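Local coordinates for SIRV1 hypothetical protein ORF119 (Sulfolobus islandicus rudivirus 1 variant xx, PDB 2X3G), which probably acts as a Rep-type initiator that nicks viral DNA to start genome replication, built on the ferredoxin-like fold of HUH endonucleases, at residues I14-I19 / E93-S98; I21-K26 / S86-R91; E31-K36 / K82-H87. All coordinates share one frame; numbering follows the deposited sequence.

Contact 1 of 3, residues I14-I19 / E93-S98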
loop_
_atom_site.group_PDB
_atom_site.type_symbol
_atom_site.label_atom_id
_atom_site.label_comp_id
_atom_site.label_asym_id
_atom_site.label_seq_id
_atom_site.Cartn_x
_atom_site.Cartn_y
_atom_site.Cartn_z
ATOM N N ILE A 14 -10.119 18.379 -19.385
ATOM C CA ILE A 14 -10.251 19.754 -18.915
ATOM C C ILE A 14 -10.176 19.791 -17.395
ATOM O O ILE A 14 -9.438 20.594 -16.824
ATOM C CB ILE A 14 -11.563 20.398 -19.433
ATOM C CG1 ILE A 14 -11.504 20.567 -20.955
ATOM C CG2 ILE A 14 -11.792 21.749 -18.796
ATOM C CD1 ILE A 14 -12.854 20.838 -21.558
ATOM N N TYR A 15 -10.866 18.851 -16.757
ATOM C CA TYR A 15 -11.006 18.843 -15.304
ATOM C C TYR A 15 -10.379 17.607 -14.682
ATOM O O TYR A 15 -10.653 16.492 -15.105
ATOM C CB TYR A 15 -12.476 18.908 -14.909
ATOM C CG TYR A 15 -13.206 20.058 -15.560
ATOM C CD1 TYR A 15 -12.977 21.352 -15.130
ATOM C CD2 TYR A 15 -14.095 19.853 -16.632
ATOM C CE1 TYR A 15 -13.613 22.434 -15.747
ATOM C CE2 TYR A 15 -14.725 20.909 -17.244
ATOM C CZ TYR A 15 -14.499 22.195 -16.790
ATOM O OH TYR A 15 -15.117 23.272 -17.380
ATOM N N THR A 16 -9.522 17.840 -13.690
ATOM C CA THR A 16 -8.959 16.788 -12.845
ATOM C C THR A 16 -9.391 17.101 -11.416
ATOM O O THR A 16 -8.925 18.078 -10.823
ATOM C CB THR A 16 -7.427 16.777 -12.849
ATOM O OG1 THR A 16 -6.916 16.555 -14.177
ATOM C CG2 THR A 16 -6.942 15.666 -11.930
ATOM N N TYR A 17 -10.293 16.282 -10.890
ATOM C CA TYR A 17 -10.806 16.464 -9.533
ATOM C C TYR A 17 -10.120 15.475 -8.610
ATOM O O TYR A 17 -10.087 14.278 -8.905
ATOM C CB TYR A 17 -12.297 16.206 -9.498
ATOM C CG TYR A 17 -13.131 17.195 -10.258
ATOM C CD1 TYR A 17 -13.427 18.429 -9.714
ATOM C CD2 TYR A 17 -13.611 16.892 -11.537
ATOM C CE1 TYR A 17 -14.209 19.341 -10.392
ATOM C CE2 TYR A 17 -14.409 17.814 -12.233
ATOM C CZ TYR A 17 -14.688 19.042 -11.637
ATOM O OH TYR A 17 -15.454 19.970 -12.274
ATOM N N PHE A 18 -9.578 15.989 -7.507
ATOM C CA PHE A 18 -8.967 15.203 -6.447
ATOM C C PHE A 18 -9.939 15.217 -5.282
ATOM O O PHE A 18 -10.158 16.255 -4.672
ATOM C CB PHE A 18 -7.585 15.783 -6.071
ATOM C CG PHE A 18 -6.955 15.147 -4.873
ATOM C CD1 PHE A 18 -6.955 13.773 -4.721
ATOM C CD2 PHE A 18 -6.348 15.924 -3.904
ATOM C CE1 PHE A 18 -6.403 13.186 -3.601
ATOM C CE2 PHE A 18 -5.771 15.351 -2.796
ATOM C CZ PHE A 18 -5.797 13.974 -2.639
ATOM N N ILE A 19 -10.550 14.056 -5.032
ATOM C CA ILE A 19 -11.542 13.877 -4.001
ATOM C C ILE A 19 -11.003 12.981 -2.884
ATOM O O ILE A 19 -10.509 11.886 -3.131
ATOM C CB ILE A 19 -12.785 13.205 -4.603
ATOM C CG1 ILE A 19 -13.186 13.877 -5.927
ATOM C CG2 ILE A 19 -13.927 13.137 -3.556
ATOM C CD1 ILE A 19 -14.294 13.124 -6.673
ATOM N N GLU A 93 -11.149 19.065 -4.815
ATOM C CA GLU A 93 -10.229 20.088 -5.285
ATOM C C GLU A 93 -10.085 19.894 -6.783
ATOM O O GLU A 93 -10.075 18.765 -7.273
ATOM C CB GLU A 93 -8.835 19.933 -4.633
ATOM C CG GLU A 93 -8.716 20.319 -3.168
ATOM C CD GLU A 93 -8.793 21.821 -2.924
ATOM O OE1 GLU A 93 -8.623 22.617 -3.883
ATOM O OE2 GLU A 93 -9.031 22.214 -1.761
ATOM N N LEU A 94 -9.967 20.994 -7.510
ATOM C CA LEU A 94 -9.558 20.930 -8.896
ATOM C C LEU A 94 -8.069 21.012 -8.883
ATOM O O LEU A 94 -7.508 21.947 -8.319
ATOM C CB LEU A 94 -10.116 22.108 -9.706
ATOM C CG LEU A 94 -11.286 21.854 -10.635
ATOM C CD1 LEU A 94 -11.506 23.136 -11.460
ATOM C CD2 LEU A 94 -11.067 20.652 -11.561
ATOM N N VAL A 95 -7.405 20.035 -9.486
ATOM C CA VAL A 95 -5.953 20.037 -9.506
ATOM C C VAL A 95 -5.473 20.914 -10.653
ATOM O O VAL A 95 -5.770 20.614 -11.803
ATOM C CB VAL A 95 -5.386 18.617 -9.713
ATOM C CG1 VAL A 95 -3.854 18.685 -9.698
ATOM C CG2 VAL A 95 -5.922 17.685 -8.610
ATOM N N PRO A 96 -4.697 21.970 -10.352
ATOM C CA PRO A 96 -4.244 22.813 -11.476
ATOM C C PRO A 96 -3.366 22.053 -12.479
ATOM O O PRO A 96 -2.685 21.070 -12.129
ATOM C CB PRO A 96 -3.447 23.927 -10.787
ATOM C CG PRO A 96 -3.920 23.900 -9.340
ATOM C CD PRO A 96 -4.180 22.458 -9.059
ATOM N N LYS A 97 -3.352 22.547 -13.711
ATOM C CA LYS A 97 -2.571 21.930 -14.784
ATOM C C LYS A 97 -1.084 22.221 -14.680
ATOM O O LYS A 97 -0.495 22.906 -15.543
ATOM C CB LYS A 97 -3.089 22.394 -16.140
ATOM C CG LYS A 97 -4.587 22.071 -16.382
ATOM C CD LYS A 97 -4.918 20.596 -16.078
ATOM C CE LYS A 97 -6.365 20.282 -16.546
ATOM N NZ LYS A 97 -6.830 18.924 -16.147
ATOM N N SER A 98 -0.461 21.704 -13.622
ATOM C CA SER A 98 0.968 21.818 -13.437
ATOM C C SER A 98 1.477 20.429 -13.098
ATOM O O SER A 98 0.752 19.651 -12.472
ATOM C CB SER A 98 1.327 22.852 -12.358
ATOM O OG SER A 98 1.718 22.274 -11.126
HETATM O O HOH W 1 -7.683 20.253 -13.688
#
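Tyr17 and Phe18 pair with Leu94 and Glu93 as an antiparallel strand contact, joining strand 15-22 to strand 89-94, one of the two edge strands of the four-stranded sheet. The evidence is a set of backbone bonds. Phe18 N gives a nearly straight bond to Glu93 O at 2.8 Å (165° at the hydrogen), arriving in the carbonyl plane, and Glu93 N returns a more bent one to Phe18 O. Just past the last paired residue, Val95 N still reaches Thr16 O at 2.8 Å.

Side chains alternate between the two faces. On one, Leu94 lies alongside Tyr17, pointing the same way, with CD2 over the ring face, offset toward its rim; CD2 stands 3.9 Å from the Tyr17 ring centroid, 22° off the normal, a CH-pi contact. The same methyl meets the Tyr15 ring at its edge. On the face of Phe18 and Glu93, Val95 just beyond the pairing sets CG2 against Phe18 CB at 3.6 Å. Phe18 CG stands anti to its backbone N (chi1 173°), which carries the ring away from Glu93 and Val95 toward Val105 and Met109 of helix 99-109.

Where the strands part, a water replaces the next direct bond: it accepts from Thr16 N at 3.0 Å and donates to Val95 O at 2.7 Å. Lys97 NZ also donates to this water, and weakly to Thr16 OG1 at 3.1 Å, but its ammonium is also bound by the carbonyls of His10 and Tyr13. Thr16 OG1 has a further partner in His10 ND1.

The chemistry thus changes along the contact, from direct amide pairing flanked by apolar side chains to a hydrated end where a lysine ammonium probably offsets the charge of converging carbonyl oxygens.

Contact 2 of 3, residues I21-K26 / S86-R91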
loop_
_atom_site.group_PDB
_atom_site.type_symbol
_atom_site.label_atom_id
_atom_site.label_comp_id
_atom_site.label_asym_id
_atom_site.label_seq_id
_atom_site.Cartn_x
_atom_site.Cartn_y
_atom_site.Cartn_z
ATOM N N ILE A 21 -12.204 11.199 0.694
ATOM C CA ILE A 21 -13.396 10.801 1.442
ATOM C C ILE A 21 -12.924 10.068 2.687
ATOM O O ILE A 21 -12.095 9.164 2.593
ATOM C CB ILE A 21 -14.319 9.888 0.579
ATOM C CG1 ILE A 21 -14.615 10.553 -0.764
ATOM C CG2 ILE A 21 -15.622 9.510 1.333
ATOM C CD1 ILE A 21 -13.745 10.039 -1.888
ATOM N N THR A 22 -13.407 10.505 3.850
ATOM C CA THR A 22 -13.163 9.813 5.095
ATOM C C THR A 22 -14.479 9.481 5.784
ATOM O O THR A 22 -15.433 10.261 5.743
ATOM C CB THR A 22 -12.282 10.673 6.020
ATOM O OG1 THR A 22 -11.074 11.023 5.314
ATOM C CG2 THR A 22 -11.937 9.917 7.285
ATOM N N THR A 23 -14.537 8.307 6.410
ATOM C CA THR A 23 -15.639 7.985 7.303
ATOM C C THR A 23 -15.090 7.582 8.647
ATOM O O THR A 23 -13.911 7.256 8.765
ATOM C CB THR A 23 -16.490 6.833 6.783
ATOM O OG1 THR A 23 -15.711 5.630 6.761
ATOM C CG2 THR A 23 -16.987 7.130 5.394
ATOM N N ASN A 24 -15.949 7.593 9.656
ATOM C CA ASN A 24 -15.577 7.090 10.979
ATOM C C ASN A 24 -16.162 5.702 11.241
ATOM O O ASN A 24 -16.355 5.316 12.381
ATOM C CB ASN A 24 -15.969 8.084 12.093
ATOM C CG ASN A 24 -17.461 8.367 12.149
ATOM O OD1 ASN A 24 -18.228 7.888 11.324
ATOM N ND2 ASN A 24 -17.873 9.163 13.126
ATOM N N TYR A 25 -16.432 4.954 10.175
ATOM C CA TYR A 25 -16.851 3.559 10.302
ATOM C C TYR A 25 -16.327 2.723 9.144
ATOM O O TYR A 25 -16.098 3.243 8.060
ATOM C CB TYR A 25 -18.372 3.455 10.384
ATOM C CG TYR A 25 -19.093 4.052 9.193
ATOM C CD1 TYR A 25 -19.572 5.356 9.233
ATOM C CD2 TYR A 25 -19.301 3.314 8.035
ATOM C CE1 TYR A 25 -20.237 5.909 8.151
ATOM C CE2 TYR A 25 -19.965 3.860 6.942
ATOM C CZ TYR A 25 -20.431 5.160 7.007
ATOM O OH TYR A 25 -21.089 5.717 5.936
ATOM N N LYS A 26 -16.150 1.424 9.391
ATOM C CA LYS A 26 -15.541 0.510 8.420
ATOM C C LYS A 26 -16.538 -0.425 7.733
ATOM O O LYS A 26 -16.189 -1.081 6.748
ATOM C CB LYS A 26 -14.447 -0.317 9.102
ATOM C CG LYS A 26 -13.122 0.409 9.208
ATOM C CD LYS A 26 -12.042 -0.444 9.861
ATOM C CE LYS A 26 -10.650 0.079 9.492
ATOM N NZ LYS A 26 -9.591 -0.463 10.397
ATOM N N SER A 86 -22.818 7.492 3.436
ATOM C CA SER A 86 -23.541 8.474 4.214
ATOM C C SER A 86 -22.648 9.068 5.317
ATOM O O SER A 86 -21.884 8.352 5.964
ATOM C CB SER A 86 -24.791 7.830 4.801
ATOM O OG SER A 86 -25.586 8.790 5.464
ATOM N N HIS A 87 -22.725 10.385 5.482
ATOM C CA HIS A 87 -21.994 11.099 6.514
ATOM C C HIS A 87 -20.474 11.032 6.335
ATOM O O HIS A 87 -19.731 11.155 7.307
ATOM C CB HIS A 87 -22.403 10.601 7.909
ATOM C CG HIS A 87 -23.876 10.681 8.173
ATOM N ND1 HIS A 87 -24.750 9.667 7.841
ATOM C CD2 HIS A 87 -24.629 11.653 8.742
ATOM C CE1 HIS A 87 -25.978 10.011 8.193
ATOM N NE2 HIS A 87 -25.931 11.213 8.742
ATOM N N SER A 88 -20.021 10.832 5.098
ATOM C CA SER A 88 -18.606 10.918 4.771
ATOM C C SER A 88 -18.169 12.352 4.933
ATOM O O SER A 88 -18.972 13.259 4.728
ATOM C CB SER A 88 -18.365 10.505 3.326
ATOM O OG SER A 88 -18.539 9.112 3.154
ATOM N N ASP A 89 -16.920 12.549 5.349
ATOM C CA ASP A 89 -16.234 13.827 5.188
ATOM C C ASP A 89 -15.548 13.860 3.834
ATOM O O ASP A 89 -14.619 13.070 3.576
ATOM C CB ASP A 89 -15.215 14.017 6.298
ATOM C CG ASP A 89 -15.856 14.262 7.641
ATOM O OD1 ASP A 89 -17.002 14.788 7.701
ATOM O OD2 ASP A 89 -15.194 13.948 8.642
ATOM N N ILE A 90 -15.980 14.780 2.973
ATOM C CA ILE A 90 -15.548 14.812 1.591
ATOM C C ILE A 90 -14.924 16.165 1.280
ATOM O O ILE A 90 -15.478 17.199 1.636
ATOM C CB ILE A 90 -16.744 14.574 0.619
ATOM C CG1 ILE A 90 -17.335 13.174 0.850
ATOM C CG2 ILE A 90 -16.315 14.783 -0.813
ATOM C CD1 ILE A 90 -18.661 12.872 0.129
ATOM N N ARG A 91 -13.779 16.140 0.613
ATOM C CA ARG A 91 -13.153 17.341 0.099
ATOM C C ARG A 91 -12.933 17.139 -1.386
ATOM O O ARG A 91 -12.583 16.048 -1.822
ATOM C CB ARG A 91 -11.841 17.586 0.841
ATOM C CG ARG A 91 -11.080 18.780 0.388
ATOM C CD ARG A 91 -9.758 18.826 1.151
ATOM N NE ARG A 91 -8.920 19.898 0.660
ATOM C CZ ARG A 91 -7.815 20.301 1.268
ATOM N NH1 ARG A 91 -7.427 19.731 2.403
ATOM N NH2 ARG A 91 -7.120 21.287 0.744
HETATM O O HOH W 2 -11.878 14.001 3.837
HETATM O O HOH W 3 -18.459 9.326 8.591
#
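Ile21 and Ile90 lie side by side on one face of the sheet, pointing the same way, with Ile21 CG2 4.1 Å from Ile90 CG1. Met84, from the loop after helix 77-82, packs on both. Beneath them the backbones form an antiparallel pair: Thr22 N donates to Asp89 O at 2.9 Å, and Asp89 N to Thr22 O at 2.8 Å.

Ser88 turns its OG to within 3.5 Å of Ile21 CG2 and 3.4 Å of Thr23 CG2, so the hydroxyl lies against two methyl groups; its polar partner is Pro85 O. Thr23 holds OG1 between its own N and carbonyl carbon (chi1 65°), which directs CG2 at Ser88 and lets OG1 donate to Tyr25 O at 2.7 Å.

Farther out, the Tyr25 ring has Thr23 CB over one face and Ser86 O at its edge, in the ring plane. The phenol OH donates to Ser86 O at 2.8 Å, on a lone pair in the carbonyl plane. A water spans the gap between, accepting from Asn24 N and donating to His87 O.

After the strand pairing ends, a phenol and a water take over the binding of loop carbonyls, so hydrogen bonding continues beyond the sheet.

Contact 3 of 3, residues E31-K36 / K82-H87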
loop_
_atom_site.group_PDB
_atom_site.type_symbol
_atom_site.label_atom_id
_atom_site.label_comp_id
_atom_site.label_asym_id
_atom_site.label_seq_id
_atom_site.Cartn_x
_atom_site.Cartn_y
_atom_site.Cartn_z
ATOM N N GLU A 31 -15.944 -2.076 -2.714
ATOM C CA GLU A 31 -16.056 -2.496 -4.105
ATOM C C GLU A 31 -17.300 -1.886 -4.734
ATOM O O GLU A 31 -17.223 -1.251 -5.783
ATOM C CB GLU A 31 -16.122 -4.019 -4.233
ATOM C CG GLU A 31 -14.839 -4.747 -3.882
ATOM C CD GLU A 31 -14.820 -6.180 -4.397
ATOM O OE1 GLU A 31 -13.706 -6.725 -4.590
ATOM O OE2 GLU A 31 -15.913 -6.769 -4.612
ATOM N N LYS A 32 -18.439 -2.090 -4.079
ATOM C CA LYS A 32 -19.727 -1.606 -4.577
ATOM C C LYS A 32 -19.747 -0.083 -4.670
ATOM O O LYS A 32 -20.255 0.477 -5.645
ATOM C CB LYS A 32 -20.856 -2.088 -3.670
ATOM C CG LYS A 32 -22.238 -2.075 -4.319
ATOM C CD LYS A 32 -23.234 -2.900 -3.509
ATOM C CE LYS A 32 -24.298 -3.544 -4.399
ATOM N NZ LYS A 32 -25.072 -4.600 -3.683
ATOM N N ILE A 33 -19.184 0.571 -3.652
ATOM C CA ILE A 33 -19.083 2.034 -3.602
ATOM C C ILE A 33 -18.305 2.562 -4.784
ATOM O O ILE A 33 -18.793 3.407 -5.523
ATOM C CB ILE A 33 -18.377 2.522 -2.297
ATOM C CG1 ILE A 33 -19.240 2.221 -1.068
ATOM C CG2 ILE A 33 -18.095 4.007 -2.353
ATOM C CD1 ILE A 33 -18.421 1.925 0.171
ATOM N N PHE A 34 -17.077 2.080 -4.943
ATOM C CA PHE A 34 -16.213 2.535 -6.029
ATOM C C PHE A 34 -16.823 2.208 -7.397
ATOM O O PHE A 34 -16.795 3.037 -8.300
ATOM C CB PHE A 34 -14.817 1.902 -5.922
ATOM C CG PHE A 34 -13.894 2.553 -4.906
ATOM C CD1 PHE A 34 -14.320 3.573 -4.054
ATOM C CD2 PHE A 34 -12.591 2.097 -4.774
ATOM C CE1 PHE A 34 -13.445 4.140 -3.131
ATOM C CE2 PHE A 34 -11.712 2.668 -3.837
ATOM C CZ PHE A 34 -12.140 3.683 -3.022
ATOM N N ARG A 35 -17.342 0.997 -7.554
ATOM C CA ARG A 35 -17.987 0.607 -8.808
ATOM C C ARG A 35 -19.149 1.527 -9.170
ATOM O O ARG A 35 -19.216 2.050 -10.283
ATOM C CB ARG A 35 -18.477 -0.834 -8.740
ATOM C CG ARG A 35 -19.345 -1.219 -9.925
ATOM C CD ARG A 35 -19.673 -2.684 -9.929
ATOM N NE ARG A 35 -20.510 -3.106 -8.799
ATOM C CZ ARG A 35 -21.812 -2.842 -8.669
ATOM N NH1 ARG A 35 -22.469 -2.121 -9.574
ATOM N NH2 ARG A 35 -22.464 -3.299 -7.616
ATOM N N LYS A 36 -20.064 1.725 -8.232
ATOM C CA LYS A 36 -21.218 2.579 -8.485
ATOM C C LYS A 36 -20.822 4.034 -8.700
ATOM O O LYS A 36 -21.440 4.740 -9.504
ATOM C CB LYS A 36 -22.236 2.480 -7.351
ATOM C CG LYS A 36 -23.105 1.236 -7.419
ATOM C CD LYS A 36 -24.324 1.365 -6.536
ATOM C CE LYS A 36 -25.469 0.511 -7.063
ATOM N NZ LYS A 36 -26.445 0.157 -6.006
ATOM N N LYS A 82 -23.801 12.005 -2.972
ATOM C CA LYS A 82 -24.882 11.013 -3.090
ATOM C C LYS A 82 -24.327 9.618 -3.416
ATOM O O LYS A 82 -24.904 8.596 -2.997
ATOM C CB LYS A 82 -25.934 11.460 -4.117
ATOM C CG LYS A 82 -26.859 10.357 -4.586
ATOM C CD LYS A 82 -28.175 10.886 -5.129
ATOM C CE LYS A 82 -29.072 9.728 -5.568
ATOM N NZ LYS A 82 -30.467 10.170 -5.798
ATOM N N HIS A 83 -23.207 9.581 -4.134
ATOM C CA HIS A 83 -22.575 8.314 -4.503
ATOM C C HIS A 83 -21.421 7.920 -3.593
ATOM O O HIS A 83 -20.576 7.098 -3.964
ATOM C CB HIS A 83 -22.120 8.376 -5.959
ATOM C CG HIS A 83 -23.257 8.455 -6.920
ATOM N ND1 HIS A 83 -23.664 9.638 -7.496
ATOM C CD2 HIS A 83 -24.098 7.502 -7.379
ATOM C CE1 HIS A 83 -24.695 9.404 -8.287
ATOM N NE2 HIS A 83 -24.986 8.119 -8.225
HETATM N N MSE A 84 -21.391 8.493 -2.395
HETATM C CA MSE A 84 -20.388 8.143 -1.400
HETATM C C MSE A 84 -21.105 7.797 -0.109
HETATM O O MSE A 84 -22.280 8.158 0.063
HETATM C CB MSE A 84 -19.379 9.290 -1.208
HETATM C CG MSE A 84 -18.283 9.353 -2.259
HETATM SE SE MSE A 84 -17.047 7.820 -2.157
HETATM C CE MSE A 84 -16.969 7.304 -4.046
ATOM N N PRO A 85 -20.425 7.066 0.795
ATOM C CA PRO A 85 -21.058 6.630 2.039
ATOM C C PRO A 85 -21.683 7.778 2.809
ATOM O O PRO A 85 -21.154 8.889 2.809
ATOM C CB PRO A 85 -19.897 6.015 2.834
ATOM C CG PRO A 85 -18.947 5.552 1.799
ATOM C CD PRO A 85 -19.031 6.586 0.701
ATOM N N SER A 86 -22.818 7.492 3.436
ATOM C CA SER A 86 -23.541 8.474 4.214
ATOM C C SER A 86 -22.648 9.068 5.317
ATOM O O SER A 86 -21.884 8.352 5.964
ATOM C CB SER A 86 -24.791 7.830 4.801
ATOM O OG SER A 86 -25.586 8.790 5.464
ATOM N N HIS A 87 -22.725 10.385 5.482
ATOM C CA HIS A 87 -21.994 11.099 6.514
ATOM C C HIS A 87 -20.474 11.032 6.335
ATOM O O HIS A 87 -19.731 11.155 7.307
ATOM C CB HIS A 87 -22.403 10.601 7.909
ATOM C CG HIS A 87 -23.876 10.681 8.173
ATOM N ND1 HIS A 87 -24.750 9.667 7.841
ATOM C CD2 HIS A 87 -24.629 11.653 8.742
ATOM C CE1 HIS A 87 -25.978 10.011 8.193
ATOM N NE2 HIS A 87 -25.931 11.213 8.742
HETATM O O HOH W 4 -20.937 4.681 -4.843
#
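His83, the first residue to leave the preceding helix, meets helix 30-44 with both backbone and ring. One water donates both its hydrogens across the gap, to His83 O and to Ile33 O, each at 2.6 Å, so two carbonyls that could not bond to each other share a donor. The imidazole comes obliquely toward Lys36 O with CD2 at 4.4 Å, a loose approach; its ND1 is bound to Arg79 O and its ring stacks on Tyr40, farther along helix 30-44.

Met84, present as selenomethionine, starts out from its backbone away from the helix, but its chain folds back at chi2 (-67°) and again at chi3. This swings the terminal methyl CE to 3.9 Å from Ile33 CG2, with SE at 4.0 Å from the same carbon. The two side chains cross at about a right angle, and Met84 reaches on to Tyr65 and Ile67 of the central sheet.

Pro85 follows with CG, 4.0 Å from Ile33 CD1, again with the side chains nearly perpendicular. Ile33 CG2 serves both neighbours, meeting the selenium end of Met84 and, at 4.1 Å, Pro85 CD, while CD1 is turned to Pro85 CG.

Such apolar contact between helix 30-44 and the connection from helix 77-82 to strand 89-94 fits the beta-alpha-beta-beta-alpha-beta, ferredoxin-like fold, whose two helices pack on one face of the sheet.

How the contacts relate
After helix 2-10 the chain enters strand 15-22, which serves first contact 1 and then contact 2; it runs on through helix 30-44, site of contact 3, before two further strands and helix 77-82 bring it back. The returning chain meets these places in reverse order, at 82-87, 86-91 and 93-98. Contacts 2 and 3 both lie within the span of contact 1 and end on the same stretch, sharing Ser86 and His87. Contacts 1 and 2 zip one edge strand to its neighbour, with centres about 21 Å apart. Contacts 2 and 3 touch through Ile21 CG1 and Met84 SE at 3.9 Å, tying sheet to helix 30-44.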